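Local coordinates for protein botulinum neurotoxin type G (Clostridium botulinum, PDB 3MPP) that attaches botulinum neurotoxin to the surface of host nerve cells through its receptor-binding domain, so that the protease light chain can be delivered into the cytosol, at residues F243-G246 / M247-I250; Y355-T359 / T360-Q364. The protein carries 4 engineered substitutions. All coordinates share one frame; numbering follows the deposited sequence.

Contact 1 of 2, residues F243-G246 / M247-I250; sequences FNQG and MQNI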
ATOM      1  N   PHE A 243      -0.827   6.403  11.757  1.00 23.16           N
ATOM      2  CA  PHE A 243       0.492   5.799  11.811  1.00 19.37           C
ATOM      3  C   PHE A 243       1.560   6.869  11.573  1.00 20.44           C
ATOM      4  O   PHE A 243       1.424   7.682  10.658  1.00 19.59           O
ATOM      5  CB  PHE A 243       0.584   4.676  10.772  1.00 22.01           C
ATOM      6  CG  PHE A 243       1.964   4.119  10.578  1.00 22.04           C
ATOM      7  CD1 PHE A 243       2.429   3.078  11.373  1.00 21.93           C
ATOM      8  CD2 PHE A 243       2.788   4.603   9.567  1.00 21.53           C
ATOM      9  CE1 PHE A 243       3.702   2.553  11.187  1.00 25.39           C
ATOM     10  CE2 PHE A 243       4.082   4.075   9.379  1.00 26.35           C
ATOM     11  CZ  PHE A 243       4.527   3.052  10.179  1.00 23.86           C
ATOM     12  N   ASN A 244       2.605   6.853  12.401  1.00 17.45           N
ATOM     13  CA  ASN A 244       3.756   7.752  12.245  1.00 24.18           C
ATOM     14  C   ASN A 244       4.996   7.046  11.684  1.00 23.74           C
ATOM     15  O   ASN A 244       5.513   6.114  12.293  1.00 25.44           O
ATOM     16  CB  ASN A 244       4.096   8.430  13.580  1.00 17.00           C
ATOM     17  CG  ASN A 244       5.097   9.543  13.413  1.00 23.24           C
ATOM     18  OD1 ASN A 244       6.288   9.291  13.328  1.00 24.53           O
ATOM     19  ND2 ASN A 244       4.610  10.788  13.344  1.00 19.81           N
ATOM     20  N   GLN A 245       5.488   7.513  10.537  1.00 21.88           N
ATOM     21  CA  GLN A 245       6.640   6.892   9.894  1.00 21.45           C
ATOM     22  C   GLN A 245       7.923   6.980  10.734  1.00 22.61           C
ATOM     23  O   GLN A 245       8.740   6.078  10.694  1.00 22.19           O
ATOM     24  CB  GLN A 245       6.905   7.473   8.497  1.00 24.91           C
ATOM     25  CG  GLN A 245       8.109   6.793   7.793  1.00 22.60           C
ATOM     26  CD  GLN A 245       8.474   7.440   6.471  1.00 30.75           C
ATOM     27  OE1 GLN A 245       8.202   8.614   6.250  1.00 27.75           O
ATOM     28  NE2 GLN A 245       9.071   6.663   5.573  1.00 30.09           N
ATOM     29  N   GLY A 246       8.089   8.054  11.500  1.00 22.52           N
ATOM     30  CA  GLY A 246       9.289   8.203  12.311  1.00 25.31           C
ATOM     31  C   GLY A 246       9.271   7.430  13.623  1.00 26.91           C
ATOM     32  O   GLY A 246      10.317   7.055  14.148  1.00 29.60           O
ATOM     33  N   MET A 247       8.075   7.198  14.158  1.00 21.65           N
ATOM     34  CA  MET A 247       7.921   6.487  15.420  1.00 25.61           C
ATOM     35  C   MET A 247       6.868   5.430  15.176  1.00 22.97           C
ATOM     36  O   MET A 247       5.686   5.624  15.468  1.00 23.93           O
ATOM     37  CB  MET A 247       7.501   7.465  16.520  1.00 19.58           C
ATOM     38  CG  MET A 247       8.510   8.614  16.648  1.00 41.71           C
ATOM     39  SD  MET A 247       8.198   9.792  17.971  1.00 42.94           S
ATOM     40  CE  MET A 247       8.369   8.703  19.382  1.00 38.67           C
ATOM     41  N   GLN A 248       7.300   4.322  14.589  1.00 20.00           N
ATOM     42  CA  GLN A 248       6.363   3.339  14.051  1.00 23.65           C
ATOM     43  C   GLN A 248       5.781   2.429  15.124  1.00 25.61           C
ATOM     44  O   GLN A 248       4.777   1.764  14.898  1.00 25.83           O
ATOM     45  CB  GLN A 248       7.054   2.493  12.974  1.00 26.50           C
ATOM     46  CG  GLN A 248       7.757   3.345  11.928  1.00 25.10           C
ATOM     47  CD  GLN A 248       8.100   2.586  10.677  1.00 34.55           C
ATOM     48  OE1 GLN A 248       7.952   1.362  10.620  1.00 31.00           O
ATOM     49  NE2 GLN A 248       8.577   3.305   9.662  1.00 30.98           N
ATOM     50  N   ASN A 249       6.397   2.410  16.300  1.00 23.42           N
ATOM     51  CA  ASN A 249       6.034   1.400  17.288  1.00 26.55           C
ATOM     52  C   ASN A 249       5.166   1.951  18.412  1.00 27.36           C
ATOM     53  O   ASN A 249       4.925   1.284  19.414  1.00 23.37           O
ATOM     54  CB  ASN A 249       7.289   0.691  17.808  1.00 33.21           C
ATOM     55  CG  ASN A 249       8.172   0.176  16.672  1.00 37.84           C
ATOM     56  OD1 ASN A 249       9.334   0.571  16.545  1.00 44.92           O
ATOM     57  ND2 ASN A 249       7.612  -0.693  15.828  1.00 27.72           N
ATOM     58  N   ILE A 250       4.688   3.176  18.222  1.00 18.81           N
ATOM     59  CA  ILE A 250       3.718   3.784  19.128  1.00 23.27           C
ATOM     60  C   ILE A 250       2.460   4.175  18.373  1.00 23.39           C
ATOM     61  O   ILE A 250       2.429   4.166  17.133  1.00 24.83           O
ATOM     62  CB  ILE A 250       4.301   5.021  19.866  1.00 23.37           C
ATOM     63  CG1 ILE A 250       4.839   6.071  18.877  1.00 24.29           C
ATOM     64  CG2 ILE A 250       5.430   4.584  20.810  1.00 26.24           C
ATOM     65  CD1 ILE A 250       3.773   6.895  18.157  1.00 28.00           C
TER
HETATM   66  O   HOH W   1       3.111   5.008  14.608  1.00 22.49           O
HETATM   67  O   HOH W   2       9.461   3.491   6.667  1.00 36.01           O
HETATM   68  O   HOH W   3      10.049   3.680  14.297  1.00 29.41           O

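Contact 2 of 2, residues Y355-T359 / T360-Q364; sequences YYEKT and TYNCQ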
ATOM      1  N   TYR A 355       5.126  16.442   0.360  1.00 30.63           N
ATOM      2  CA  TYR A 355       6.283  17.246  -0.031  1.00 33.56           C
ATOM      3  C   TYR A 355       7.452  16.460  -0.630  1.00 24.77           C
ATOM      4  O   TYR A 355       8.317  17.035  -1.298  1.00 30.78           O
ATOM      5  CB  TYR A 355       6.804  18.035   1.177  1.00 26.78           C
ATOM      6  CG  TYR A 355       5.905  19.149   1.631  1.00 28.61           C
ATOM      7  CD1 TYR A 355       5.655  20.247   0.813  1.00 37.22           C
ATOM      8  CD2 TYR A 355       5.330  19.120   2.889  1.00 23.63           C
ATOM      9  CE1 TYR A 355       4.843  21.275   1.243  1.00 37.90           C
ATOM     10  CE2 TYR A 355       4.526  20.138   3.328  1.00 28.23           C
ATOM     11  CZ  TYR A 355       4.287  21.208   2.510  1.00 32.57           C
ATOM     12  OH  TYR A 355       3.484  22.203   2.969  1.00 29.11           O
ATOM     13  N   TYR A 356       7.509  15.160  -0.368  1.00 27.42           N
ATOM     14  CA  TYR A 356       8.661  14.358  -0.781  1.00 31.08           C
ATOM     15  C   TYR A 356       8.318  12.892  -0.584  1.00 31.45           C
ATOM     16  O   TYR A 356       7.218  12.574  -0.135  1.00 31.65           O
ATOM     17  CB  TYR A 356       9.887  14.737   0.051  1.00 29.57           C
ATOM     18  CG  TYR A 356       9.520  14.912   1.509  1.00 29.51           C
ATOM     19  CD1 TYR A 356       9.259  13.811   2.302  1.00 30.20           C
ATOM     20  CD2 TYR A 356       9.411  16.178   2.082  1.00 33.38           C
ATOM     21  CE1 TYR A 356       8.901  13.946   3.636  1.00 37.39           C
ATOM     22  CE2 TYR A 356       9.044  16.330   3.431  1.00 35.03           C
ATOM     23  CZ  TYR A 356       8.793  15.203   4.193  1.00 40.36           C
ATOM     24  OH  TYR A 356       8.436  15.313   5.519  1.00 36.89           O
ATOM     25  N   GLU A 357       9.269  12.010  -0.883  1.00 33.66           N
ATOM     26  CA  GLU A 357       9.030  10.561  -0.938  1.00 34.98           C
ATOM     27  C   GLU A 357       7.677  10.239  -1.586  1.00 32.53           C
ATOM     28  O   GLU A 357       6.869   9.498  -1.043  1.00 30.72           O
ATOM     29  CB  GLU A 357       9.201   9.881   0.439  1.00 32.66           C
ATOM     30  CG  GLU A 357       8.248  10.335   1.552  1.00 34.79           C
ATOM     31  CD  GLU A 357       8.459   9.571   2.859  1.00 38.64           C
ATOM     32  OE1 GLU A 357       9.164   8.534   2.857  1.00 33.51           O
ATOM     33  OE2 GLU A 357       7.917  10.003   3.897  1.00 32.75           O
ATOM     34  N   LYS A 358       7.466  10.787  -2.779  1.00 35.31           N
ATOM     35  CA  LYS A 358       6.145  10.819  -3.404  1.00 38.63           C
ATOM     36  C   LYS A 358       5.613   9.474  -3.912  1.00 32.06           C
ATOM     37  O   LYS A 358       4.445   9.369  -4.277  1.00 36.83           O
ATOM     38  CB  LYS A 358       6.119  11.875  -4.515  1.00 38.28           C
ATOM     39  CG  LYS A 358       6.200  13.297  -3.970  1.00 36.91           C
ATOM     40  CD  LYS A 358       6.423  14.320  -5.089  1.00 37.79           C
ATOM     41  CE  LYS A 358       6.577  15.724  -4.512  1.00 43.03           C
ATOM     42  NZ  LYS A 358       6.364  16.788  -5.541  1.00 48.74           N
ATOM     43  N   THR A 359       6.459   8.449  -3.919  1.00 32.72           N
ATOM     44  CA  THR A 359       6.018   7.108  -4.287  1.00 35.68           C
ATOM     45  C   THR A 359       5.542   6.320  -3.072  1.00 33.30           C
ATOM     46  O   THR A 359       5.008   5.222  -3.208  1.00 29.62           O
ATOM     47  CB  THR A 359       7.129   6.317  -4.974  1.00 39.80           C
ATOM     48  OG1 THR A 359       8.166   6.025  -4.027  1.00 40.23           O
ATOM     49  CG2 THR A 359       7.704   7.130  -6.128  1.00 36.31           C
ATOM     50  N   THR A 360       5.734   6.878  -1.881  1.00 32.26           N
ATOM     51  CA  THR A 360       5.324   6.195  -0.658  1.00 29.03           C
ATOM     52  C   THR A 360       3.890   6.563  -0.293  1.00 28.46           C
ATOM     53  O   THR A 360       3.266   7.399  -0.951  1.00 26.38           O
ATOM     54  CB  THR A 360       6.268   6.517   0.532  1.00 25.97           C
ATOM     55  OG1 THR A 360       6.040   7.853   0.994  1.00 25.41           O
ATOM     56  CG2 THR A 360       7.726   6.373   0.103  1.00 31.39           C
ATOM     57  N   TYR A 361       3.374   5.960   0.771  1.00 24.23           N
ATOM     58  CA  TYR A 361       2.014   6.248   1.192  1.00 23.20           C
ATOM     59  C   TYR A 361       1.968   7.263   2.348  1.00 22.25           C
ATOM     60  O   TYR A 361       0.935   7.449   2.965  1.00 22.82           O
ATOM     61  CB  TYR A 361       1.310   4.948   1.584  1.00 24.42           C
ATOM     62  CG  TYR A 361       1.338   3.901   0.484  1.00 25.23           C
ATOM     63  CD1 TYR A 361       1.376   4.275  -0.867  1.00 19.91           C
ATOM     64  CD2 TYR A 361       1.284   2.549   0.788  1.00 21.67           C
ATOM     65  CE1 TYR A 361       1.390   3.306  -1.896  1.00 22.29           C
ATOM     66  CE2 TYR A 361       1.298   1.579  -0.217  1.00 24.12           C
ATOM     67  CZ  TYR A 361       1.349   1.963  -1.555  1.00 24.26           C
ATOM     68  OH  TYR A 361       1.355   0.992  -2.536  1.00 28.82           O
ATOM     69  N   ASN A 362       3.095   7.913   2.623  1.00 24.98           N
ATOM     70  CA  ASN A 362       3.161   8.935   3.659  1.00 23.83           C
ATOM     71  C   ASN A 362       2.632  10.295   3.204  1.00 25.63           C
ATOM     72  O   ASN A 362       2.623  10.610   2.025  1.00 25.68           O
ATOM     73  CB  ASN A 362       4.602   9.103   4.123  1.00 18.97           C
ATOM     74  CG  ASN A 362       5.159   7.835   4.727  1.00 26.30           C
ATOM     75  OD1 ASN A 362       4.732   7.404   5.804  1.00 21.24           O
ATOM     76  ND2 ASN A 362       6.100   7.212   4.025  1.00 28.13           N
ATOM     77  N   CYS A 363       2.221  11.112   4.161  1.00 22.25           N
ATOM     78  CA  CYS A 363       1.786  12.468   3.869  1.00 22.42           C
ATOM     79  C   CYS A 363       2.110  13.329   5.079  1.00 19.85           C
ATOM     80  O   CYS A 363       2.448  12.808   6.141  1.00 20.44           O
ATOM     81  CB  CYS A 363       0.282  12.507   3.559  1.00 26.62           C
ATOM     82  SG  CYS A 363      -0.745  12.045   4.971  1.00 30.45           S
ATOM     83  N   GLN A 364       2.041  14.645   4.901  1.00 18.83           N
ATOM     84  CA  GLN A 364       2.326  15.594   5.976  1.00 17.92           C
ATOM     85  C   GLN A 364       1.080  16.429   6.220  1.00 24.90           C
ATOM     86  O   GLN A 364       0.243  16.567   5.326  1.00 23.20           O
ATOM     87  CB  GLN A 364       3.480  16.530   5.581  1.00 18.65           C
ATOM     88  CG  GLN A 364       4.820  15.820   5.309  1.00 17.16           C
ATOM     89  CD  GLN A 364       4.885  15.150   3.941  1.00 24.41           C
ATOM     90  OE1 GLN A 364       4.428  15.705   2.930  1.00 28.82           O
ATOM     91  NE2 GLN A 364       5.467  13.956   3.903  1.00 20.96           N
TER
HETATM   92  O   HOH W   4       5.369  12.316   1.626  1.00 35.64           O
HETATM   93  O   HOH W   5       2.301   7.444  -3.959  1.00 47.31           O

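Contact 1 of 2, residues F243-G246 / M247-I250
Asn244 and Met247 meet in a local, side-chain-to-backbone contact where strand 239-244 of the C-terminal receptor-binding subdomain runs out into the connection to strand 250-255. Asn244 OD1 accepts from Met247 N at 2.9 Å, the donor tilted 17° from the carbonyl plane, and more weakly from Gly246 N. With CG anti to the backbone N (chi1 -169°), the amide of Asn244 folds forward over the chain that follows it in an Asx motif, to which a weak bond from Met247 N to Asn244 O is added; its ND2 is held by Gly417 O. One residue further on, Gln248 reaches back: NE2 donates to Gln245 O at 3.0 Å, on a lone pair and within its own amide plane, so the bond fixes the amide's rotation. This sets Gln248 OE1 in the plane of the Phe243 ring, at its edge, while CZ of Phe243 lies 3.6 Å from Gln248 CD. A type I turn from Met247 to Ile250 completes the bend, and one water ties Asn244 N to the carbonyl oxygens of Met247 and Ile250. Around the bend, Phe243 packs edge-to-face on Phe229 and touches Ile423 of strand 420-423, whereas Met247 and Ile250 lie against Ile379 of strand 373-382.

Contact 2 of 2, residues Y355-T359 / T360-Q364
Tyr355 N donates to Gln364 OE1 over 2.8 Å in a nearly straight bond (168°), the donor tilted from the amide's carbonyl plane. Gln364 can reach it because its chain bends at chi2, turning the amide back across the loop. Next comes Tyr356, whose CE1 is 3.4 Å from Gln364 NE2; ring and amide planes stand 37° apart, and the tyrosine OH and NE2 share Asn419 OD1 as partner. A water bridges Tyr356 O to that same NE2. The chain thus folds back on itself between strand 346-353 and strand 364-368 of the beta-trefoil subdomain, the latter begun by Gln364, with a type I turn from Glu357 to Thr360 at the far end. Glu357 O takes two bonds from Thr360: OG1, in the carbonyl plane at 2.7 Å, and N, well above that plane at 3.0 Å. Having given its proton here, Thr360 OG1 accepts from Asn362 ND2 at 3.1 Å; Asn362 OD1 is bonded to Gln421 NE2, so the amide is held at both ends. The Glu357 carboxylate passes obliquely beside it, OE2 3.4 Å from Asn362 CB and close to ND2, but at too poor an angle for a hydrogen bond. Beyond, Lys358 O shares a water with Thr360 O.

Contact 1 and contact 2 belong to the same C-terminal receptor-binding subdomain and follow each other along the chain, their centres about 15 Å apart. They meet through Gln245, whose NE2 lies 3.3 Å from Glu357 OE1, a probable hydrogen bond, while its OE1 packs 3.4 Å from Asn362 ND2. A second tie runs through Asn419, whose backbone pairs with that of Gln245 and which also anchors contact 2. Both contacts also lie near the ganglioside-binding site inferred at Trp402: the side chains of Met247 and Tyr356 are each about 10 Å from that of the tryptophan, close by without evidence of direct participation.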